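Local atomic coordinates of serpin (Taeniopygia guttata, PDB entry 5HGC), a protein that binds a cortisol-type steroid and, as a member of the serpin family, probably inhibits serine proteases. Residues P39-T44 with S171-K176; G152-L157 with V318-L323; M205-G210 with N270-K275. All blocks are in the same frame, centred on the assembly; numbering follows the deposited sequence.

Contact 1 of 3, residues P39-T44 with S171-K176. Unlike the reference sequence in segment 39-44: Thr44 (reference Ala).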
loop_
_atom_site.group_PDB
_atom_site.type_symbol
_atom_site.label_atom_id
_atom_site.label_comp_id
_atom_site.label_asym_id
_atom_site.label_seq_id
_atom_site.Cartn_x
_atom_site.Cartn_y
_atom_site.Cartn_z
ATOM N N PRO A 39 1.326 -0.377 -2.043
ATOM C CA PRO A 39 1.980 -0.817 -3.297
ATOM C C PRO A 39 1.043 -1.721 -4.132
ATOM O O PRO A 39 0.853 -1.497 -5.325
ATOM C CB PRO A 39 3.174 -1.652 -2.809
ATOM C CG PRO A 39 3.363 -1.325 -1.377
ATOM C CD PRO A 39 2.095 -0.733 -0.830
ATOM N N VAL A 40 0.456 -2.728 -3.499
ATOM C CA VAL A 40 -0.287 -3.705 -4.245
ATOM C C VAL A 40 -1.446 -3.054 -4.987
ATOM O O VAL A 40 -1.702 -3.429 -6.130
ATOM C CB VAL A 40 -0.770 -4.879 -3.375
ATOM C CG1 VAL A 40 -1.757 -4.444 -2.240
ATOM C CG2 VAL A 40 -1.215 -6.026 -4.286
ATOM N N SER A 41 -2.093 -2.077 -4.344
ATOM C CA SER A 41 -3.157 -1.321 -4.911
ATOM C C SER A 41 -2.680 -0.478 -6.113
ATOM O O SER A 41 -3.334 -0.497 -7.158
ATOM C CB SER A 41 -3.808 -0.481 -3.828
ATOM O OG SER A 41 -4.504 0.599 -4.417
ATOM N N ILE A 42 -1.525 0.193 -6.012
ATOM C CA ILE A 42 -1.005 0.951 -7.158
ATOM C C ILE A 42 -0.668 -0.013 -8.253
ATOM O O ILE A 42 -1.078 0.182 -9.393
ATOM C CB ILE A 42 0.186 1.868 -6.833
ATOM C CG1 ILE A 42 -0.288 2.935 -5.847
ATOM C CG2 ILE A 42 0.817 2.462 -8.104
ATOM C CD1 ILE A 42 0.876 3.660 -5.194
ATOM N N SER A 43 0.034 -1.081 -7.919
ATOM C CA SER A 43 0.478 -1.967 -8.981
ATOM C C SER A 43 -0.730 -2.483 -9.717
ATOM O O SER A 43 -0.702 -2.590 -10.925
ATOM C CB SER A 43 1.239 -3.159 -8.453
ATOM O OG SER A 43 2.527 -2.779 -8.142
ATOM N N THR A 44 -1.776 -2.806 -8.970
ATOM C CA THR A 44 -2.964 -3.414 -9.529
ATOM C C THR A 44 -3.727 -2.411 -10.416
ATOM O O THR A 44 -4.139 -2.819 -11.489
ATOM C CB THR A 44 -3.827 -3.978 -8.402
ATOM O OG1 THR A 44 -3.063 -4.959 -7.692
ATOM C CG2 THR A 44 -5.030 -4.630 -8.929
ATOM N N SER A 171 -7.355 4.607 -7.085
ATOM C CA SER A 171 -7.251 3.418 -6.208
ATOM C C SER A 171 -7.280 3.804 -4.756
ATOM O O SER A 171 -6.637 4.779 -4.324
ATOM C CB SER A 171 -6.089 2.480 -6.518
ATOM O OG SER A 171 -4.898 3.146 -6.168
ATOM N N PHE A 172 -8.048 3.033 -3.998
ATOM C CA PHE A 172 -8.182 3.324 -2.616
ATOM C C PHE A 172 -8.352 2.039 -1.840
ATOM O O PHE A 172 -8.798 1.035 -2.372
ATOM C CB PHE A 172 -9.329 4.298 -2.391
ATOM C CG PHE A 172 -10.610 3.884 -3.050
ATOM C CD1 PHE A 172 -10.799 4.054 -4.447
ATOM C CD2 PHE A 172 -11.658 3.333 -2.290
ATOM C CE1 PHE A 172 -12.005 3.661 -5.046
ATOM C CE2 PHE A 172 -12.871 2.961 -2.902
ATOM C CZ PHE A 172 -13.041 3.119 -4.269
ATOM N N VAL A 173 -8.009 2.089 -0.564
ATOM C CA VAL A 173 -7.974 0.876 0.292
ATOM C C VAL A 173 -7.879 1.323 1.727
ATOM O O VAL A 173 -7.081 2.204 2.043
ATOM C CB VAL A 173 -6.822 -0.095 -0.088
ATOM C CG1 VAL A 173 -5.493 0.641 -0.118
ATOM C CG2 VAL A 173 -6.834 -1.298 0.821
ATOM N N TYR A 174 -8.755 0.756 2.550
ATOM C CA TYR A 174 -8.742 0.926 4.002
ATOM C C TYR A 174 -8.435 -0.463 4.624
ATOM O O TYR A 174 -8.923 -1.501 4.125
ATOM C CB TYR A 174 -10.093 1.455 4.543
ATOM C CG TYR A 174 -10.239 1.295 6.060
ATOM C CD1 TYR A 174 -9.768 2.300 6.956
ATOM C CD2 TYR A 174 -10.818 0.123 6.627
ATOM C CE1 TYR A 174 -9.926 2.167 8.348
ATOM C CE2 TYR A 174 -10.934 -0.032 8.025
ATOM C CZ TYR A 174 -10.486 0.982 8.862
ATOM O OH TYR A 174 -10.617 0.825 10.209
ATOM N N PHE A 175 -7.653 -0.472 5.715
ATOM C CA PHE A 175 -7.399 -1.698 6.432
ATOM C C PHE A 175 -7.334 -1.419 7.924
ATOM O O PHE A 175 -6.861 -0.355 8.368
ATOM C CB PHE A 175 -6.101 -2.359 5.897
ATOM C CG PHE A 175 -5.743 -3.692 6.550
ATOM C CD1 PHE A 175 -6.462 -4.877 6.244
ATOM C CD2 PHE A 175 -4.696 -3.774 7.480
ATOM C CE1 PHE A 175 -6.134 -6.107 6.850
ATOM C CE2 PHE A 175 -4.373 -5.003 8.085
ATOM C CZ PHE A 175 -5.093 -6.178 7.774
ATOM N N LYS A 176 -7.830 -2.375 8.694
ATOM C CA LYS A 176 -7.567 -2.483 10.139
ATOM C C LYS A 176 -7.374 -3.956 10.440
ATOM O O LYS A 176 -8.242 -4.829 10.147
ATOM C CB LYS A 176 -8.704 -1.902 10.964
ATOM C CG LYS A 176 -8.595 -2.142 12.464
ATOM C CD LYS A 176 -9.394 -1.089 13.237
ATOM C CE LYS A 176 -9.288 -1.328 14.721
ATOM N NZ LYS A 176 -10.344 -0.687 15.536
#

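Contact 2 of 3, residues G152-L157 with V318-L323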
loop_
_atom_site.group_PDB
_atom_site.type_symbol
_atom_site.label_atom_id
_atom_site.label_comp_id
_atom_site.label_asym_id
_atom_site.label_seq_id
_atom_site.Cartn_x
_atom_site.Cartn_y
_atom_site.Cartn_z
ATOM N N GLY A 152 -17.639 4.419 5.016
ATOM C CA GLY A 152 -17.425 5.607 5.760
ATOM C C GLY A 152 -15.985 5.871 6.025
ATOM O O GLY A 152 -15.641 6.999 6.287
ATOM N N LYS A 153 -15.119 4.870 5.879
ATOM C CA LYS A 153 -13.688 4.980 6.290
ATOM C C LYS A 153 -12.810 5.925 5.506
ATOM O O LYS A 153 -11.788 6.355 6.017
ATOM C CB LYS A 153 -13.026 3.606 6.353
ATOM C CG LYS A 153 -13.743 2.624 7.282
ATOM C CD LYS A 153 -13.721 3.047 8.764
ATOM C CE LYS A 153 -14.409 1.982 9.621
ATOM N NZ LYS A 153 -14.298 2.258 11.077
ATOM N N ILE A 154 -13.174 6.209 4.261
ATOM C CA ILE A 154 -12.416 7.132 3.429
ATOM C C ILE A 154 -13.433 8.041 2.767
ATOM O O ILE A 154 -14.379 7.553 2.137
ATOM C CB ILE A 154 -11.623 6.442 2.308
ATOM C CG1 ILE A 154 -10.586 5.478 2.857
ATOM C CG2 ILE A 154 -10.901 7.487 1.457
ATOM C CD1 ILE A 154 -9.757 4.765 1.780
ATOM N N THR A 155 -13.229 9.350 2.914
ATOM C CA THR A 155 -14.077 10.369 2.280
ATOM C C THR A 155 -13.114 11.307 1.517
ATOM O O THR A 155 -11.880 11.203 1.647
ATOM C CB THR A 155 -14.855 11.159 3.358
ATOM O OG1 THR A 155 -13.904 11.707 4.261
ATOM C CG2 THR A 155 -15.803 10.270 4.208
ATOM N N ASN A 156 -13.655 12.225 0.735
ATOM C CA ASN A 156 -12.816 13.303 0.132
ATOM C C ASN A 156 -11.596 12.861 -0.635
ATOM O O ASN A 156 -10.530 13.479 -0.475
ATOM C CB ASN A 156 -12.334 14.358 1.152
ATOM C CG ASN A 156 -13.469 15.049 1.884
ATOM O OD1 ASN A 156 -14.583 15.221 1.356
ATOM N ND2 ASN A 156 -13.187 15.465 3.120
ATOM N N LEU A 157 -11.758 11.840 -1.480
ATOM C CA LEU A 157 -10.743 11.481 -2.455
ATOM C C LEU A 157 -10.234 12.649 -3.319
ATOM O O LEU A 157 -9.020 12.827 -3.436
ATOM C CB LEU A 157 -11.209 10.331 -3.357
ATOM C CG LEU A 157 -10.125 9.748 -4.311
ATOM C CD1 LEU A 157 -9.028 8.968 -3.587
ATOM C CD2 LEU A 157 -10.701 8.902 -5.443
ATOM N N VAL A 318 -5.311 9.326 -8.573
ATOM C CA VAL A 318 -5.310 9.518 -7.122
ATOM C C VAL A 318 -5.281 8.177 -6.417
ATOM O O VAL A 318 -6.088 7.303 -6.740
ATOM C CB VAL A 318 -6.521 10.318 -6.639
ATOM C CG1 VAL A 318 -6.359 10.649 -5.157
ATOM C CG2 VAL A 318 -6.558 11.626 -7.418
ATOM N N HIS A 319 -4.329 8.018 -5.491
ATOM C CA HIS A 319 -4.251 6.856 -4.609
ATOM C C HIS A 319 -4.463 7.246 -3.159
ATOM O O HIS A 319 -3.793 8.153 -2.681
ATOM C CB HIS A 319 -2.919 6.173 -4.750
ATOM C CG HIS A 319 -2.732 5.058 -3.776
ATOM N ND1 HIS A 319 -3.407 3.858 -3.878
ATOM C CD2 HIS A 319 -1.985 4.979 -2.647
ATOM C CE1 HIS A 319 -3.059 3.080 -2.865
ATOM N NE2 HIS A 319 -2.194 3.737 -2.108
ATOM N N LYS A 320 -5.396 6.612 -2.452
ATOM C CA LYS A 320 -5.547 6.903 -1.018
ATOM C C LYS A 320 -5.549 5.597 -0.216
ATOM O O LYS A 320 -6.366 4.694 -0.485
ATOM C CB LYS A 320 -6.793 7.760 -0.717
ATOM C CG LYS A 320 -6.859 8.389 0.681
ATOM C CD LYS A 320 -7.976 9.418 0.754
ATOM C CE LYS A 320 -7.914 10.375 1.962
ATOM N NZ LYS A 320 -8.647 9.988 3.225
ATOM N N ALA A 321 -4.617 5.485 0.737
ATOM C CA ALA A 321 -4.554 4.313 1.624
ATOM C C ALA A 321 -4.823 4.762 3.040
ATOM O O ALA A 321 -4.404 5.819 3.459
ATOM C CB ALA A 321 -3.221 3.594 1.544
ATOM N N SER A 322 -5.500 3.925 3.795
ATOM C CA SER A 322 -5.901 4.301 5.100
ATOM C C SER A 322 -5.839 3.098 6.052
ATOM O O SER A 322 -6.217 1.959 5.708
ATOM C CB SER A 322 -7.288 4.878 4.972
ATOM O OG SER A 322 -7.658 5.435 6.168
ATOM N N LEU A 323 -5.385 3.351 7.262
ATOM C CA LEU A 323 -5.076 2.270 8.202
ATOM C C LEU A 323 -5.410 2.694 9.600
ATOM O O LEU A 323 -5.051 3.784 10.027
ATOM C CB LEU A 323 -3.575 1.934 8.116
ATOM C CG LEU A 323 -2.970 1.021 9.209
ATOM C CD1 LEU A 323 -3.419 -0.443 9.025
ATOM C CD2 LEU A 323 -1.435 1.136 9.293
HETATM O O HOH W 1 -9.427 7.928 5.369
HETATM O O HOH W 2 -10.883 10.414 4.931
#

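Contact 3 of 3, residues M205-G210 with N270-K275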
loop_
_atom_site.group_PDB
_atom_site.type_symbol
_atom_site.label_atom_id
_atom_site.label_comp_id
_atom_site.label_asym_id
_atom_site.label_seq_id
_atom_site.Cartn_x
_atom_site.Cartn_y
_atom_site.Cartn_z
ATOM N N MET A 205 0.272 5.213 23.672
ATOM C CA MET A 205 1.277 4.177 23.492
ATOM C C MET A 205 0.767 2.861 24.082
ATOM O O MET A 205 0.480 2.779 25.272
ATOM C CB MET A 205 2.558 4.638 24.146
ATOM C CG MET A 205 3.742 3.752 23.875
ATOM S SD MET A 205 4.322 3.916 22.187
ATOM C CE MET A 205 5.139 5.520 22.069
ATOM N N MET A 206 0.572 1.862 23.215
ATOM C CA MET A 206 0.060 0.567 23.635
ATOM C C MET A 206 1.230 -0.203 24.185
ATOM O O MET A 206 2.384 0.161 23.909
ATOM C CB MET A 206 -0.525 -0.195 22.474
ATOM C CG MET A 206 -1.479 0.607 21.623
ATOM S SD MET A 206 -2.235 -0.481 20.400
ATOM C CE MET A 206 -1.006 -0.623 19.078
ATOM N N TYR A 207 0.926 -1.246 24.963
ATOM C CA TYR A 207 1.902 -2.024 25.706
ATOM C C TYR A 207 1.503 -3.460 25.714
ATOM O O TYR A 207 0.323 -3.828 25.932
ATOM C CB TYR A 207 2.042 -1.558 27.181
ATOM C CG TYR A 207 2.906 -2.512 27.983
ATOM C CD1 TYR A 207 4.303 -2.493 27.842
ATOM C CD2 TYR A 207 2.327 -3.492 28.851
ATOM C CE1 TYR A 207 5.113 -3.371 28.535
ATOM C CE2 TYR A 207 3.136 -4.396 29.558
ATOM C CZ TYR A 207 4.541 -4.332 29.391
ATOM O OH TYR A 207 5.390 -5.249 30.015
ATOM N N GLN A 208 2.517 -4.287 25.561
ATOM C CA GLN A 208 2.348 -5.714 25.655
ATOM C C GLN A 208 3.691 -6.353 26.041
ATOM O O GLN A 208 4.771 -5.895 25.628
ATOM C CB GLN A 208 1.891 -6.176 24.289
ATOM C CG GLN A 208 1.273 -7.531 24.241
ATOM C CD GLN A 208 1.200 -8.061 22.829
ATOM O OE1 GLN A 208 1.261 -9.274 22.664
ATOM N NE2 GLN A 208 1.086 -7.173 21.796
ATOM N N MET A 209 3.630 -7.416 26.825
ATOM C CA MET A 209 4.843 -8.186 27.163
ATOM C C MET A 209 4.737 -9.605 26.609
ATOM O O MET A 209 3.728 -10.242 26.811
ATOM C CB MET A 209 5.003 -8.201 28.673
ATOM C CG MET A 209 6.312 -8.805 29.167
ATOM S SD MET A 209 6.520 -8.857 30.967
ATOM C CE MET A 209 5.138 -9.915 31.488
ATOM N N GLY A 210 5.738 -10.106 25.888
ATOM C CA GLY A 210 5.622 -11.447 25.343
ATOM C C GLY A 210 6.670 -11.705 24.308
ATOM O O GLY A 210 7.525 -10.877 24.126
ATOM N N ASN A 270 9.370 -6.310 26.396
ATOM C CA ASN A 270 8.380 -5.299 26.635
ATOM C C ASN A 270 8.278 -4.485 25.379
ATOM O O ASN A 270 9.318 -3.973 24.880
ATOM C CB ASN A 270 8.842 -4.431 27.778
ATOM C CG ASN A 270 8.877 -5.220 29.056
ATOM O OD1 ASN A 270 7.858 -5.786 29.461
ATOM N ND2 ASN A 270 10.062 -5.370 29.632
ATOM N N LEU A 271 7.049 -4.416 24.853
ATOM C CA LEU A 271 6.786 -3.777 23.559
ATOM C C LEU A 271 5.836 -2.630 23.776
ATOM O O LEU A 271 4.754 -2.803 24.387
ATOM C CB LEU A 271 6.262 -4.751 22.495
ATOM C CG LEU A 271 6.139 -4.176 21.073
ATOM C CD1 LEU A 271 7.439 -3.655 20.446
ATOM C CD2 LEU A 271 5.479 -5.233 20.177
ATOM N N TYR A 272 6.289 -1.470 23.306
ATOM C CA TYR A 272 5.532 -0.268 23.336
ATOM C C TYR A 272 5.349 0.180 21.902
ATOM O O TYR A 272 6.320 0.363 21.148
ATOM C CB TYR A 272 6.245 0.808 24.151
ATOM C CG TYR A 272 6.233 0.555 25.631
ATOM C CD1 TYR A 272 5.177 1.013 26.431
ATOM C CD2 TYR A 272 7.284 -0.130 26.243
ATOM C CE1 TYR A 272 5.160 0.781 27.798
ATOM C CE2 TYR A 272 7.279 -0.362 27.600
ATOM C CZ TYR A 272 6.218 0.095 28.370
ATOM O OH TYR A 272 6.208 -0.181 29.712
ATOM N N PHE A 273 4.093 0.353 21.521
ATOM C CA PHE A 273 3.764 0.671 20.132
ATOM C C PHE A 273 2.572 1.588 20.072
ATOM O O PHE A 273 1.614 1.334 20.750
ATOM C CB PHE A 273 3.521 -0.586 19.302
ATOM C CG PHE A 273 3.477 -0.307 17.840
ATOM C CD1 PHE A 273 4.629 0.056 17.163
ATOM C CD2 PHE A 273 2.270 -0.341 17.149
ATOM C CE1 PHE A 273 4.613 0.345 15.811
ATOM C CE2 PHE A 273 2.223 -0.040 15.778
ATOM C CZ PHE A 273 3.404 0.303 15.104
ATOM N N PRO A 274 2.631 2.674 19.288
ATOM C CA PRO A 274 1.499 3.625 19.375
ATOM C C PRO A 274 0.133 3.097 18.800
ATOM O O PRO A 274 0.129 2.374 17.809
ATOM C CB PRO A 274 1.996 4.819 18.570
ATOM C CG PRO A 274 3.013 4.283 17.643
ATOM C CD PRO A 274 3.681 3.155 18.371
ATOM N N LYS A 275 -0.976 3.386 19.488
ATOM C CA LYS A 275 -2.303 3.355 18.907
ATOM C C LYS A 275 -2.438 4.602 18.054
ATOM O O LYS A 275 -2.364 5.701 18.568
ATOM C CB LYS A 275 -3.375 3.355 19.992
ATOM C CG LYS A 275 -4.798 3.519 19.461
ATOM C CD LYS A 275 -5.859 3.533 20.556
ATOM C CE LYS A 275 -7.055 4.395 20.157
ATOM N NZ LYS A 275 -8.139 4.241 21.156
#

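Contact 1 of 3, residues P39-T44 with S171-K176
Ser41 and Ser171 meet hydroxyl to hydroxyl, one carried by the first turn of a helix, the other by a strand, each CB directed at the other segment. Their OG atoms are 3.1 Å apart, but the bond between them is weak; nor is it settled, because the one proton of Ser171 also has His319 ND1 within reach. Ser41 sends OG out anti to its N (chi1 159°), which brings this atom to 3.2 Å from Ser171 CB as well. Ser171 holds its own OG between backbone N and carbonyl carbon, the crowded position, and with two such small side chains the backbones can come close, Ser41 CA to Ser171 CA being 6.4 Å. Two residues on, Val173 points the same way as Ser171 and rests CG1 at 4.2 Å from Ser41 CB, a looser apolar touch. Phe172, between them, points away. The helix segment runs nearly antiparallel to the strand, at 154°, with 8.3 Å between the short axes. Within the helix, Thr44 OG1 bonds back to Val40 O at 2.6 Å, on the opposite face of that carbonyl from Thr44 N. In serpin terms this is the start of helix B beneath strand 3 of sheet A, in the shutter region. Helix 12-29 packs against Ile42, helix 74-89 against Val40 and Thr44, and strand 316-325 pairs alongside strand 167-176, bringing His319 against Ser41.

Contact 2 of 3, residues G152-L157 with V318-L323
Lys320 stretches from its strand across to the loop 152-157, its aliphatic part lying against Ile154 and Leu157. Its CD sits 3.6 Å from Ile154 CG2, the two side chains sliding past each other in opposite directions. Near the end the lysine bends (chi4 -91°), turning NZ toward two waters, giving each a weak bond. One water is 2.8 Å from NZ and also accepts the N-H of Thr155; the other donates to Lys153 O at 2.9 Å and bonds Ser322 OG. This loop follows helix 135-149, helix F of the serpin fold, and leads back into strand 3 of sheet A; here it passes over the face of that sheet, running roughly against the direction of strand 316-325. Leu157 comes in farther along the loop, placing CD1 3.5 Å from Val318 CG1 and 3.8 Å from Lys320 CB. Ile154 works at the other end, with CG1 and CD1 both against Ser322 CB. An alanine in place of Ile154 lacks CG1, CD1 and CG2, and is likely to open a gap over Ser322 and leave the lysine chain freer to move. Behind the loop, Ile146 of helix 135-149 packs on both Ile154 and Leu157.

Contact 3 of 3, residues M205-G210 with N270-K275
Tyr207 OH donates to Asn270 OD1 at 2.6 Å, coming in tilted 31° from the amide's carbonyl plane. Ring and amide lie side by side, pointing the same way, and OD1 sits at the ring's edge; Met209 runs alongside too, with CG 3.4 Å from the same oxygen. Tyr207 also meets Tyr272, its non-hydrogen-bonded partner in the antiparallel ladder. CD1 of Tyr207 stands over one face of the Tyr272 ring, toward its rim, 3.3 Å from Tyr272 CZ, the planes oblique at 46°. Met205, on this same side of the sheet, crosses Tyr272 at about a right angle and lays SD 3.9 Å from Pro274 CD. The other side is apolar at Met206, whose chain bends at chi3 (-81°) to bring CE to the edge of the Phe273 ring, in its plane. Backbone pairs Met206 with Phe273 and Gln208 with Leu271 exchange two bonds each, the shortest being Met206 N to Phe273 O at 2.7 Å. With strand 189-194 beyond the first strand and strand 348-350 beyond the second, this is the middle of the four-stranded serpin sheet C, just before the chain turns at Gly210 toward sheet B.

Contacts 1 and 2 lie on the two sides of serpin sheet A, centres 10 Å apart: helix 39-52 meets strand 167-176, loop 152-157 meets strand 316-325. The strands are parallel neighbours, joined by a probable hydrogen bond from Phe175 N to Ser322 O, and the segments interleave along the chain. No further strand lies between them, as expected with an uninserted reactive loop; in inhibitory serpins this pair parts to take up that loop, so both contacts probably flank the seam. Contact 3 lies away from it in sheet C, about 27 Å from either centre, and falls, along the chain, between the segments of contact 2. Strand 265-283 connects the two regions, also pairing with strand 316-325.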